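PDB 3IRV: cysteine hydrolase from Pseudomonas syringae pv. phaseolicola 1448A, which is probably a hydrolase of the isochorismatase-like cysteine hydrolase family, though its substrate is not established. Local coordinates for residues Leu13-Ile18 / Ile214-Ser219; Gln64-Tyr69 / Asp131-Ala136; Val139-Val144 / Glu164-Ala169. One frame throughout, in Å; residues are numbered along the deposited sequence. Where two conformers were deposited one is given.

The three contacts gather around the parallel sheet of one isochorismatase-type alpha/beta subunit. Contact 1 joins the N-terminal loop 13-18 to the C-terminal helix 210-220, and along the chain it encloses the other two. Contact 2 is complete before contact 3 begins. The centres of contacts 2 and 3 lie about 11 Å apart, as do those of contacts 1 and 3; contacts 1 and 2 are about 18 Å apart. Helix 130-136 is followed in the chain by strand 141-147, and Tyr-165 of contact 3 meets this helix. Trp-16 and Ile-18 pack on Ile-168. Both ends of the chain are thus drawn onto the sheet, and contacts 1 and 3 both reach the second subunit.

Contact 1. Residues Leu13-Ile18 / Ile214-Ser219; sequences LVRWPI and IRRIES
Ile-18 and Arg-216 form the close part of this contact. CG1 of Ile-18 lies 3.6 Å from CD of Arg-216, where the two side chains cross at about a right angle. The other branch of Ile-18, CG2, meets CG1 of Ile-217 at 4.1 Å. Ile-18 also packs on Ile-143 and Ile-168, so this side of the contact faces the sheet.

Arg-15 makes the loose, exposed side, and Arg-216 spans the two. CD of Arg-15 is 4.1 Å from NH1 of Arg-216. The two guanidinium planes stand 69° apart. In the conformer given, the Arg-216 chain runs out from the helix and bends at chi3 (-82°), which brings its NH2 within 2.9 Å of the carbonyl O of Trp-16. Outside the segments, Glu-206 forms salt bridges with both Arg-15 and Arg-216.

The contact ties the loop before strand 23-28 to the C-terminal helix 210-220. Its apolar half is simple packing. In its polar half, Glu-206 is a shared acceptor that probably draws the two guanidinium groups together, while Glu-212 holds NE of Arg-216.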
ATOM      1  N   LEU A  13      14.729   9.635 -11.076  1.00 14.84           N
ATOM      2  CA  LEU A  13      14.407   9.603  -9.662  1.00 15.28           C
ATOM      3  C   LEU A  13      13.828  10.951  -9.257  1.00 19.92           C
ATOM      4  O   LEU A  13      14.229  12.002  -9.781  1.00 18.09           O
ATOM      5  CB  LEU A  13      15.674   9.314  -8.858  1.00 12.43           C
ATOM      6  CG  LEU A  13      16.168   7.880  -9.071  1.00 16.95           C
ATOM      7  CD1 LEU A  13      17.513   7.660  -8.389  1.00 17.66           C
ATOM      8  CD2 LEU A  13      15.144   6.889  -8.541  1.00 17.61           C
ATOM      9  N   VAL A  14      12.883  10.926  -8.322  1.00 15.68           N
ATOM     10  CA  VAL A  14      12.242  12.162  -7.859  1.00 15.88           C
ATOM     11  C   VAL A  14      12.960  12.702  -6.628  1.00 15.64           C
ATOM     12  O   VAL A  14      13.361  11.938  -5.760  1.00 19.46           O
ATOM     13  CB  VAL A  14      10.723  11.933  -7.561  1.00 20.64           C
ATOM     14  CG1 VAL A  14      10.137  13.134  -6.851  1.00 26.32           C
ATOM     15  CG2 VAL A  14       9.950  11.680  -8.854  1.00 20.08           C
ATOM     16  N   ARG A  15      13.157  14.017  -6.570  1.00 17.95           N
ATOM     17  CA  ARG A  15      13.714  14.663  -5.387  1.00 19.21           C
ATOM     18  C   ARG A  15      12.784  15.817  -5.031  1.00 19.38           C
ATOM     19  O   ARG A  15      12.427  16.621  -5.899  1.00 22.35           O
ATOM     20  CB  ARG A  15      15.111  15.234  -5.686  1.00 21.84           C
ATOM     21  CG  ARG A  15      16.152  14.246  -6.220  1.00 28.98           C
ATOM     22  CD  ARG A  15      16.802  13.469  -5.091  1.00 21.29           C
ATOM     23  NE  ARG A  15      17.458  12.263  -5.571  1.00 16.64           N
ATOM     24  CZ  ARG A  15      17.493  11.114  -4.910  1.00 20.34           C
ATOM     25  NH1 ARG A  15      16.912  11.001  -3.716  1.00 15.26           N
ATOM     26  NH2 ARG A  15      18.099  10.064  -5.455  1.00 15.51           N
ATOM     27  N   TRP A  16      12.417  15.926  -3.761  1.00 16.22           N
ATOM     28  CA  TRP A  16      11.544  17.017  -3.354  1.00 19.79           C
ATOM     29  C   TRP A  16      12.329  18.093  -2.633  1.00 15.81           C
ATOM     30  O   TRP A  16      12.996  17.801  -1.637  1.00 20.33           O
ATOM     31  CB  TRP A  16      10.440  16.525  -2.424  1.00 18.67           C
ATOM     32  CG  TRP A  16       9.582  15.407  -2.938  1.00 17.82           C
ATOM     33  CD1 TRP A  16       9.440  14.186  -2.384  1.00 15.73           C
ATOM     34  CD2 TRP A  16       8.730  15.429  -4.094  1.00 19.44           C
ATOM     35  NE1 TRP A  16       8.541  13.432  -3.089  1.00 14.42           N
ATOM     36  CE2 TRP A  16       8.092  14.169  -4.155  1.00 16.72           C
ATOM     37  CE3 TRP A  16       8.443  16.393  -5.078  1.00 19.61           C
ATOM     38  CZ2 TRP A  16       7.179  13.833  -5.160  1.00 18.06           C
ATOM     39  CZ3 TRP A  16       7.531  16.067  -6.078  1.00 19.03           C
ATOM     40  CH2 TRP A  16       6.902  14.802  -6.105  1.00 16.96           C
ATOM     41  N   PRO A  17      12.182  19.349  -3.087  1.00 21.87           N
ATOM     42  CA  PRO A  17      12.874  20.436  -2.395  1.00 27.53           C
ATOM     43  C   PRO A  17      12.208  20.710  -1.050  1.00 27.38           C
ATOM     44  O   PRO A  17      10.986  20.787  -0.974  1.00 31.32           O
ATOM     45  CB  PRO A  17      12.757  21.613  -3.363  1.00 27.92           C
ATOM     46  CG  PRO A  17      11.597  21.306  -4.255  1.00 34.88           C
ATOM     47  CD  PRO A  17      11.370  19.804  -4.232  1.00 23.75           C
ATOM     48  N   ILE A  18      13.004  20.813   0.009  1.00 25.33           N
ATOM     49  CA  ILE A  18      12.484  20.955   1.362  1.00 25.34           C
ATOM     50  C   ILE A  18      12.265  22.425   1.755  1.00 29.22           C
ATOM     51  O   ILE A  18      13.199  23.233   1.780  1.00 27.77           O
ATOM     52  CB  ILE A  18      13.409  20.229   2.387  1.00 29.90           C
ATOM     53  CG1 ILE A  18      13.383  18.707   2.161  1.00 35.75           C
ATOM     54  CG2 ILE A  18      13.039  20.567   3.812  1.00 23.05           C
ATOM     55  CD1 ILE A  18      12.427  17.959   3.052  1.00 45.25           C
ATOM     56  N   ILE A 214      18.696  15.550   6.420  1.00 16.67           N
ATOM     57  CA  ILE A 214      19.141  16.472   7.473  1.00 17.54           C
ATOM     58  C   ILE A 214      19.901  17.654   6.856  1.00 20.28           C
ATOM     59  O   ILE A 214      19.641  18.810   7.197  1.00 18.39           O
ATOM     60  CB  ILE A 214      20.000  15.735   8.527  1.00 20.55           C
ATOM     61  CG1 ILE A 214      19.103  14.813   9.378  1.00 14.42           C
ATOM     62  CG2 ILE A 214      20.796  16.726   9.408  1.00 19.23           C
ATOM     63  CD1 ILE A 214      19.863  13.902  10.338  1.00 15.67           C
ATOM     64  N   ARG A 215      20.797  17.367   5.917  1.00 17.71           N
ATOM     65  CA  ARG A 215      21.557  18.423   5.231  1.00 19.95           C
ATOM     66  C   ARG A 215      20.654  19.377   4.478  1.00 21.62           C
ATOM     67  O   ARG A 215      20.844  20.602   4.499  1.00 21.86           O
ATOM     68  CB  ARG A 215      22.554  17.796   4.268  1.00 22.80           C
ATOM     69  CG  ARG A 215      23.681  17.134   5.007  1.00 34.43           C
ATOM     70  CD  ARG A 215      24.859  16.858   4.123  1.00 41.77           C
ATOM     71  NE  ARG A 215      25.201  15.440   4.120  1.00 32.83           N
ATOM     72  CZ  ARG A 215      24.913  14.621   3.109  1.00 48.88           C
ATOM     73  NH1 ARG A 215      24.298  15.093   2.005  1.00 22.09           N
ATOM     74  NH2 ARG A 215      25.245  13.336   3.205  1.00 47.53           N
ATOM     75  N   ARG A 216      19.644  18.796   3.837  1.00 17.61           N
ATOM     76  CA  ARG A 216      18.679  19.540   3.054  0.50 22.51           C
ATOM     77  C   ARG A 216      17.817  20.427   3.951  1.00 22.56           C
ATOM     78  O   ARG A 216      17.487  21.562   3.586  1.00 27.34           O
ATOM     79  CB  ARG A 216      17.816  18.561   2.261  0.50 22.11           C
ATOM     80  CG  ARG A 216      17.418  19.067   0.914  0.50 25.27           C
ATOM     81  CD  ARG A 216      16.382  18.152   0.304  0.50 21.68           C
ATOM     82  NE  ARG A 216      16.980  16.977  -0.316  0.50 21.06           N
ATOM     83  CZ  ARG A 216      16.293  15.924  -0.746  0.50 18.76           C
ATOM     84  NH1 ARG A 216      16.936  14.904  -1.298  0.50 18.15           N
ATOM     85  NH2 ARG A 216      14.968  15.885  -0.616  0.50 16.65           N
ATOM     86  N   ILE A 217      17.476  19.913   5.140  1.00 19.66           N
ATOM     87  CA  ILE A 217      16.720  20.675   6.135  1.00 22.05           C
ATOM     88  C   ILE A 217      17.572  21.845   6.672  1.00 27.72           C
ATOM     89  O   ILE A 217      17.103  22.993   6.755  1.00 29.06           O
ATOM     90  CB  ILE A 217      16.269  19.767   7.319  1.00 21.59           C
ATOM     91  CG1 ILE A 217      15.086  18.876   6.900  1.00 22.27           C
ATOM     92  CG2 ILE A 217      15.891  20.589   8.551  1.00 25.53           C
ATOM     93  CD1 ILE A 217      14.747  17.772   7.919  1.00 20.81           C
ATOM     94  N   GLU A 218      18.831  21.552   7.012  1.00 24.96           N
ATOM     95  CA  GLU A 218      19.756  22.572   7.542  1.00 27.71           C
ATOM     96  C   GLU A 218      20.048  23.699   6.542  1.00 25.90           C
ATOM     97  O   GLU A 218      20.177  24.862   6.929  1.00 30.87           O
ATOM     98  CB  GLU A 218      21.056  21.914   8.003  1.00 29.58           C
ATOM     99  CG  GLU A 218      20.891  21.062   9.247  1.00 27.98           C
ATOM    100  CD  GLU A 218      22.091  20.159   9.523  1.00 24.83           C
ATOM    101  OE1 GLU A 218      22.932  19.957   8.619  1.00 33.21           O
ATOM    102  OE2 GLU A 218      22.183  19.640  10.646  1.00 28.81           O
ATOM    103  N   SER A 219      20.137  23.349   5.266  1.00 24.41           N
ATOM    104  CA  SER A 219      20.464  24.313   4.211  1.00 29.60           C
ATOM    105  C   SER A 219      19.283  25.213   3.872  1.00 35.34           C
ATOM    106  O   SER A 219      19.461  26.373   3.510  1.00 37.87           O
ATOM    107  CB  SER A 219      20.928  23.582   2.958  1.00 34.90           C
ATOM    108  OG  SER A 219      22.114  22.856   3.234  1.00 46.41           O
TER

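Contact 2. Residues Gln64-Tyr69 / Asp131-Ala136; sequences QVMVIY and DTVLRA
Met-66 holds CG anti to its own backbone N (chi1 177°) and keeps chi2 extended, which carries the sulfur straight out from the strand to Val-133. The chain then bends at chi3 (42°), turning CE across the helix axis, toward Val-133 O and the CD2 branch of Leu-134. In Ile-68, CG1 lies opposite the carbonyl carbon, and the extended chi2 points CD1 at the same two helix residues.

SD of Met-66 lies 3.8 Å from CG1 of Val-133. That methyl group is shared, since CD1 of Ile-68 reaches it at 3.9 Å. Ile-68 and Val-133 approach tip to tip. Leu-134 comes in from the flank of the helix, and its CD2 meets CD1 of Ile-68 at 3.6 Å. CE of Met-66 is a looser neighbour of the same CD2, at 4.4 Å.

Strand 66-69 and helix 131-136 run almost exactly antiparallel, 177° between their directions. Their axes are 11.0 Å apart, so the side chains do the bridging. Met-66 and Ile-68 are two residues apart on the strand and share one face of the sheet, while Val-133 and Leu-134 follow each other on the helix. The helix lies along strand 66-72, and its side chains reach the neighbouring strands, Val-133 to Val-115 and Leu-134 to Ala-24.

This is helix-on-sheet packing of an alpha/beta fold. All four pairs are apolar. The arrangement is consistent with a hydrophobic contact, buried at Ile-68 and Leu-134 and more open at Met-66 and Val-133. Between these two segments there is no directional polar bond; the helix has a polar hold elsewhere, from Asp-131 to the hydroxyl of Tyr-165.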
ATOM      1  N   GLN A  64      12.442  23.884  13.219  1.00 21.48           N
ATOM      2  CA  GLN A  64      10.997  24.094  13.381  1.00 25.87           C
ATOM      3  C   GLN A  64      10.197  23.252  12.371  1.00 26.02           C
ATOM      4  O   GLN A  64       9.134  23.667  11.883  1.00 25.76           O
ATOM      5  CB  GLN A  64      10.639  25.594  13.287  1.00 30.08           C
ATOM      6  CG  GLN A  64      10.722  26.374  14.599  1.00 44.22           C
ATOM      7  CD  GLN A  64      12.067  26.258  15.288  1.00 61.17           C
ATOM      8  OE1 GLN A  64      13.110  26.559  14.701  1.00 70.93           O
ATOM      9  NE2 GLN A  64      12.052  25.817  16.544  1.00 71.45           N
ATOM     10  N   VAL A  65      10.737  22.077  12.043  1.00 17.91           N
ATOM     11  CA  VAL A  65      10.042  21.118  11.192  1.00 16.79           C
ATOM     12  C   VAL A  65       9.221  20.241  12.161  1.00 17.96           C
ATOM     13  O   VAL A  65       9.786  19.635  13.079  1.00 16.46           O
ATOM     14  CB  VAL A  65      11.026  20.246  10.376  1.00 18.38           C
ATOM     15  CG1 VAL A  65      10.297  19.059   9.720  1.00 16.23           C
ATOM     16  CG2 VAL A  65      11.728  21.088   9.301  1.00 18.61           C
ATOM     17  N   MET A  66       7.900  20.214  11.978  1.00 15.32           N
ATOM     18  CA  MET A  66       7.006  19.491  12.894  1.00 14.49           C
ATOM     19  C   MET A  66       7.330  18.014  12.934  1.00 13.25           C
ATOM     20  O   MET A  66       7.575  17.411  11.901  1.00 15.06           O
ATOM     21  CB  MET A  66       5.529  19.677  12.485  1.00 15.59           C
ATOM     22  CG  MET A  66       4.502  18.897  13.347  1.00 18.98           C
ATOM     23  SD  MET A  66       2.744  19.346  13.053  1.00 14.00           S
ATOM     24  CE  MET A  66       2.826  19.433  11.291  1.00 10.82           C
ATOM     25  N   VAL A  67       7.365  17.455  14.145  1.00 13.18           N
ATOM     26  CA  VAL A  67       7.586  16.037  14.346  1.00 10.93           C
ATOM     27  C   VAL A  67       6.286  15.384  14.812  1.00 14.53           C
ATOM     28  O   VAL A  67       5.701  15.818  15.814  1.00 14.59           O
ATOM     29  CB  VAL A  67       8.653  15.797  15.427  1.00 16.61           C
ATOM     30  CG1 VAL A  67       8.737  14.331  15.777  1.00 15.12           C
ATOM     31  CG2 VAL A  67      10.008  16.311  14.934  1.00 15.40           C
ATOM     32  N   ILE A  68       5.873  14.333  14.098  1.00 11.07           N
ATOM     33  CA  ILE A  68       4.634  13.597  14.399  1.00 11.66           C
ATOM     34  C   ILE A  68       4.965  12.134  14.627  1.00 14.53           C
ATOM     35  O   ILE A  68       5.602  11.513  13.783  1.00 14.59           O
ATOM     36  CB  ILE A  68       3.648  13.678  13.221  1.00 13.56           C
ATOM     37  CG1 ILE A  68       3.317  15.152  12.943  1.00 13.11           C
ATOM     38  CG2 ILE A  68       2.376  12.845  13.512  1.00 15.59           C
ATOM     39  CD1 ILE A  68       2.585  15.443  11.609  1.00 16.79           C
ATOM     40  N   TYR A  69       4.531  11.585  15.756  1.00 12.37           N
ATOM     41  CA  TYR A  69       4.685  10.150  16.008  1.00 11.78           C
ATOM     42  C   TYR A  69       3.366   9.453  15.731  1.00 14.79           C
ATOM     43  O   TYR A  69       2.328   9.938  16.153  1.00 13.41           O
ATOM     44  CB  TYR A  69       5.026   9.905  17.473  1.00 12.55           C
ATOM     45  CG  TYR A  69       6.361  10.427  17.925  1.00 11.53           C
ATOM     46  CD1 TYR A  69       7.430   9.537  18.098  1.00 11.95           C
ATOM     47  CD2 TYR A  69       6.558  11.803  18.240  1.00 10.87           C
ATOM     48  CE1 TYR A  69       8.685   9.989  18.554  1.00 12.04           C
ATOM     49  CE2 TYR A  69       7.804  12.260  18.686  1.00 13.10           C
ATOM     50  CZ  TYR A  69       8.864  11.344  18.843  1.00 12.23           C
ATOM     51  OH  TYR A  69      10.088  11.846  19.311  1.00 14.79           O
ATOM     52  N   ASP A 131      -4.244  13.931   8.571  1.00 11.87           N
ATOM     53  CA  ASP A 131      -4.468  14.892   7.500  0.50 12.94           C
ATOM     54  C   ASP A 131      -4.837  16.270   8.050  1.00 13.73           C
ATOM     55  O   ASP A 131      -4.429  17.294   7.492  1.00 15.94           O
ATOM     56  CB  ASP A 131      -5.536  14.382   6.538  0.50 11.09           C
ATOM     57  CG  ASP A 131      -5.522  15.119   5.222  0.50 11.24           C
ATOM     58  OD1 ASP A 131      -4.472  15.134   4.543  0.50 14.03           O
ATOM     59  OD2 ASP A 131      -6.569  15.703   4.880  0.50 18.36           O
ATOM     60  N   THR A 132      -5.586  16.290   9.154  1.00 12.21           N
ATOM     61  CA  THR A 132      -5.947  17.578   9.787  1.00 13.96           C
ATOM     62  C   THR A 132      -4.683  18.271  10.311  1.00 15.47           C
ATOM     63  O   THR A 132      -4.442  19.456  10.028  1.00 14.90           O
ATOM     64  CB  THR A 132      -6.950  17.363  10.925  1.00 14.11           C
ATOM     65  OG1 THR A 132      -8.177  16.835  10.397  1.00 14.27           O
ATOM     66  CG2 THR A 132      -7.210  18.674  11.709  1.00 14.93           C
ATOM     67  N   VAL A 133      -3.840  17.521  11.025  1.00 13.29           N
ATOM     68  CA  VAL A 133      -2.613  18.061  11.592  1.00 13.87           C
ATOM     69  C   VAL A 133      -1.705  18.656  10.475  1.00 14.96           C
ATOM     70  O   VAL A 133      -1.178  19.767  10.599  1.00 16.85           O
ATOM     71  CB  VAL A 133      -1.900  16.994  12.441  1.00 15.22           C
ATOM     72  CG1 VAL A 133      -0.496  17.448  12.884  1.00 18.23           C
ATOM     73  CG2 VAL A 133      -2.782  16.606  13.654  1.00 15.19           C
ATOM     74  N   LEU A 134      -1.573  17.925   9.371  1.00 12.02           N
ATOM     75  CA  LEU A 134      -0.684  18.359   8.293  1.00 11.47           C
ATOM     76  C   LEU A 134      -1.284  19.543   7.549  1.00 12.64           C
ATOM     77  O   LEU A 134      -0.619  20.560   7.328  1.00 16.45           O
ATOM     78  CB  LEU A 134      -0.454  17.198   7.318  1.00 11.85           C
ATOM     79  CG  LEU A 134       0.313  16.001   7.886  1.00 13.60           C
ATOM     80  CD1 LEU A 134       0.351  14.875   6.849  1.00 17.27           C
ATOM     81  CD2 LEU A 134       1.754  16.443   8.244  1.00 16.35           C
ATOM     82  N   ARG A 135      -2.549  19.433   7.150  1.00 11.36           N
ATOM     83  CA  ARG A 135      -3.118  20.527   6.341  1.00 11.89           C
ATOM     84  C   ARG A 135      -3.335  21.801   7.146  1.00 14.61           C
ATOM     85  O   ARG A 135      -3.184  22.888   6.606  1.00 15.20           O
ATOM     86  CB  ARG A 135      -4.417  20.112   5.635  1.00 16.60           C
ATOM     87  CG  ARG A 135      -4.234  18.990   4.594  1.00 14.30           C
ATOM     88  CD  ARG A 135      -3.279  19.384   3.447  1.00 17.78           C
ATOM     89  NE  ARG A 135      -3.280  18.370   2.386  1.00 15.66           N
ATOM     90  CZ  ARG A 135      -2.468  18.343   1.338  1.00 18.16           C
ATOM     91  NH1 ARG A 135      -1.546  19.285   1.158  1.00 17.37           N
ATOM     92  NH2 ARG A 135      -2.586  17.346   0.452  1.00 15.44           N
ATOM     93  N   ALA A 136      -3.638  21.665   8.446  1.00 12.36           N
ATOM     94  CA  ALA A 136      -3.771  22.864   9.308  1.00 13.77           C
ATOM     95  C   ALA A 136      -2.480  23.704   9.304  1.00 16.19           C
ATOM     96  O   ALA A 136      -2.526  24.946   9.411  1.00 17.84           O
ATOM     97  CB  ALA A 136      -4.141  22.454  10.727  1.00 14.63           C
TER

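Contact 3. Residues Val139-Val144 / Glu164-Ala169; sequences VDTIIV and EYKVIA
The Tyr-165 ring turns an edge to the backbone of residues 139-141. The Arg-135 guanidinium lies over one face as a cation-pi contact, its CZ about 3.6 Å above the ring plane. CD1 of Leu-134 lies on the opposite face, about 3.5 Å from the plane and offset from the centre. At the edge, CE1 is 3.4 Å from the carbonyl O of Val-139. The Phe-125 ring also meets this ring, whose OH is hydrogen-bonded to Asp-131 OD1.

Beyond Tyr-165 the strands run parallel. Lys-166 N gives a nearly straight bond to Asp-140 O, 2.8 Å and 169°. Ile-142 then bonds in both directions: its N to Lys-166 O, its O from Ile-168 N. Val-144 N to Ile-168 O completes the set.

On one face, Ile-143 lies beside Ile-168, CG1 to CD1 at 4.1 Å. On the other, Ile-142 chi1 (59°) sets CG1 and CD1 alongside CG2 of Val-167, with CG1 at 3.9 Å.

At the start of the pair, the Asp-140 carboxylate bonds on both oxygens. OD1 accepts Thr-141 OG1 from above the carboxylate plane at 2.9 Å. In the conformer given, OD2 forms a salt bridge with Lys-166 NZ, a weak hydrogen bond of 3.4 Å.

Helix 149-162 links the strands in a beta-alpha-beta unit. The backbone bonds fix the register of this buried sheet, while the apolar pairs join it to the layers on both faces and charge is kept to one end.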
ATOM      1  N   VAL A 139       1.266  21.863   5.538  1.00 12.28           N
ATOM      2  CA  VAL A 139       2.360  20.964   5.157  1.00 12.00           C
ATOM      3  C   VAL A 139       1.972  20.209   3.898  1.00 16.58           C
ATOM      4  O   VAL A 139       0.833  19.748   3.786  1.00 14.81           O
ATOM      5  CB  VAL A 139       2.643  19.954   6.284  1.00 12.63           C
ATOM      6  CG1 VAL A 139       3.522  18.796   5.793  1.00 14.31           C
ATOM      7  CG2 VAL A 139       3.264  20.682   7.481  1.00 16.99           C
ATOM      8  N   ASP A 140       2.909  20.103   2.953  1.00 13.86           N
ATOM      9  CA  ASP A 140       2.666  19.278   1.754  1.00 11.86           C
ATOM     10  C   ASP A 140       3.787  18.270   1.477  1.00 11.88           C
ATOM     11  O   ASP A 140       3.766  17.563   0.458  1.00 14.90           O
ATOM     12  CB  ASP A 140       2.393  20.150   0.516  1.00 15.76           C
ATOM     13  CG  ASP A 140       3.639  20.856  -0.008  1.00 15.40           C
ATOM     14  OD1 ASP A 140       4.697  20.848   0.651  1.00 14.70           O
ATOM     15  OD2 ASP A 140       3.550  21.449  -1.112  1.00 21.32           O
ATOM     16  N   THR A 141       4.758  18.222   2.386  1.00 12.85           N
ATOM     17  CA  THR A 141       5.902  17.344   2.224  1.00 13.18           C
ATOM     18  C   THR A 141       6.116  16.587   3.523  1.00 14.29           C
ATOM     19  O   THR A 141       6.166  17.196   4.607  1.00 13.13           O
ATOM     20  CB  THR A 141       7.157  18.154   1.861  1.00 16.63           C
ATOM     21  OG1 THR A 141       6.880  18.936   0.689  1.00 14.78           O
ATOM     22  CG2 THR A 141       8.354  17.211   1.617  1.00 14.63           C
ATOM     23  N   ILE A 142       6.201  15.260   3.427  1.00 12.96           N
ATOM     24  CA  ILE A 142       6.395  14.423   4.622  1.00 12.36           C
ATOM     25  C   ILE A 142       7.600  13.497   4.481  1.00 12.64           C
ATOM     26  O   ILE A 142       7.811  12.904   3.421  1.00 12.03           O
ATOM     27  CB  ILE A 142       5.117  13.614   4.999  1.00 13.05           C
ATOM     28  CG1 ILE A 142       4.664  12.682   3.856  1.00 15.00           C
ATOM     29  CG2 ILE A 142       3.956  14.555   5.411  1.00 14.39           C
ATOM     30  CD1 ILE A 142       3.439  11.790   4.220  1.00 14.73           C
ATOM     31  N   ILE A 143       8.360  13.369   5.574  1.00 10.82           N
ATOM     32  CA  ILE A 143       9.543  12.500   5.616  1.00 10.95           C
ATOM     33  C   ILE A 143       9.158  11.319   6.499  1.00 12.97           C
ATOM     34  O   ILE A 143       8.806  11.535   7.667  1.00 13.89           O
ATOM     35  CB  ILE A 143      10.724  13.255   6.282  1.00 12.99           C
ATOM     36  CG1 ILE A 143      11.112  14.455   5.400  1.00 14.46           C
ATOM     37  CG2 ILE A 143      11.926  12.332   6.493  1.00 16.96           C
ATOM     38  CD1 ILE A 143      12.017  15.472   6.113  1.00 18.09           C
ATOM     39  N   VAL A 144       9.238  10.090   5.971  1.00 13.17           N
ATOM     40  CA  VAL A 144       8.703   8.924   6.675  1.00 11.65           C
ATOM     41  C   VAL A 144       9.848   8.037   7.149  1.00 12.18           C
ATOM     42  O   VAL A 144      10.756   7.709   6.357  1.00 12.48           O
ATOM     43  CB  VAL A 144       7.740   8.119   5.769  1.00 13.60           C
ATOM     44  CG1 VAL A 144       7.312   6.803   6.441  1.00 13.88           C
ATOM     45  CG2 VAL A 144       6.507   8.984   5.411  1.00 12.63           C
ATOM     46  N   GLU A 164      -1.802  13.640  -2.551  1.00 11.56           N
ATOM     47  CA  GLU A 164      -0.957  14.611  -3.260  1.00 12.25           C
ATOM     48  C   GLU A 164       0.231  15.128  -2.408  1.00 10.79           C
ATOM     49  O   GLU A 164       0.881  16.115  -2.763  1.00 13.62           O
ATOM     50  CB  GLU A 164      -1.771  15.763  -3.894  1.00  9.75           C
ATOM     51  CG  GLU A 164      -2.699  15.304  -5.048  1.00 12.59           C
ATOM     52  CD  GLU A 164      -1.948  14.626  -6.204  1.00 13.50           C
ATOM     53  OE1 GLU A 164      -0.897  15.146  -6.623  1.00 13.66           O
ATOM     54  OE2 GLU A 164      -2.401  13.571  -6.703  1.00 14.55           O
ATOM     55  N   TYR A 165       0.516  14.444  -1.289  1.00 11.34           N
ATOM     56  CA  TYR A 165       1.697  14.820  -0.516  1.00 11.41           C
ATOM     57  C   TYR A 165       2.944  14.405  -1.286  1.00 14.64           C
ATOM     58  O   TYR A 165       2.948  13.390  -1.992  1.00 13.38           O
ATOM     59  CB  TYR A 165       1.703  14.139   0.857  1.00 11.66           C
ATOM     60  CG  TYR A 165       0.682  14.708   1.823  1.00 12.35           C
ATOM     61  CD1 TYR A 165       0.957  15.871   2.548  1.00 15.34           C
ATOM     62  CD2 TYR A 165      -0.554  14.100   1.995  1.00 11.55           C
ATOM     63  CE1 TYR A 165       0.022  16.431   3.435  1.00 11.36           C
ATOM     64  CE2 TYR A 165      -1.479  14.623   2.899  1.00 12.80           C
ATOM     65  CZ  TYR A 165      -1.187  15.790   3.599  1.00 13.27           C
ATOM     66  OH  TYR A 165      -2.100  16.310   4.487  1.00 14.91           O
ATOM     67  N   LYS A 166       3.982  15.232  -1.135  1.00 11.07           N
ATOM     68  CA  LYS A 166       5.311  14.930  -1.614  0.50 12.64           C
ATOM     69  C   LYS A 166       5.995  14.100  -0.525  1.00 12.72           C
ATOM     70  O   LYS A 166       6.296  14.608   0.579  1.00 13.84           O
ATOM     71  CB  LYS A 166       6.042  16.253  -1.886  0.50 13.52           C
ATOM     72  CG  LYS A 166       5.260  17.156  -2.859  0.50 16.10           C
ATOM     73  CD  LYS A 166       5.878  18.549  -3.016  0.50 14.35           C
ATOM     74  CE  LYS A 166       5.128  19.326  -4.088  0.50 24.62           C
ATOM     75  NZ  LYS A 166       5.306  20.802  -3.968  0.50 25.76           N
ATOM     76  N   VAL A 167       6.219  12.819  -0.809  1.00 10.71           N
ATOM     77  CA  VAL A 167       6.687  11.896   0.235  1.00 10.87           C
ATOM     78  C   VAL A 167       8.166  11.543   0.036  1.00 12.34           C
ATOM     79  O   VAL A 167       8.587  11.212  -1.079  1.00 12.87           O
ATOM     80  CB  VAL A 167       5.852  10.600   0.247  1.00 10.00           C
ATOM     81  CG1 VAL A 167       6.279   9.693   1.428  1.00 16.01           C
ATOM     82  CG2 VAL A 167       4.369  10.922   0.377  1.00 12.53           C
ATOM     83  N   ILE A 168       8.928  11.616   1.125  1.00 12.50           N
ATOM     84  CA  ILE A 168      10.338  11.207   1.147  1.00 13.03           C
ATOM     85  C   ILE A 168      10.455  10.049   2.123  1.00 16.10           C
ATOM     86  O   ILE A 168      10.108  10.203   3.307  1.00 15.39           O
ATOM     87  CB  ILE A 168      11.248  12.320   1.666  1.00 14.39           C
ATOM     88  CG1 ILE A 168      11.115  13.568   0.791  1.00 15.53           C
ATOM     89  CG2 ILE A 168      12.688  11.817   1.683  1.00 16.27           C
ATOM     90  CD1 ILE A 168      11.838  14.783   1.353  1.00 17.19           C
ATOM     91  N   ALA A 169      10.889   8.888   1.626  1.00 11.70           N
ATOM     92  CA  ALA A 169      11.156   7.733   2.499  1.00 11.28           C
ATOM     93  C   ALA A 169      12.655   7.642   2.750  1.00 13.62           C
ATOM     94  O   ALA A 169      13.466   7.747   1.819  1.00 14.17           O
ATOM     95  CB  ALA A 169      10.666   6.418   1.852  1.00 12.22           C
TER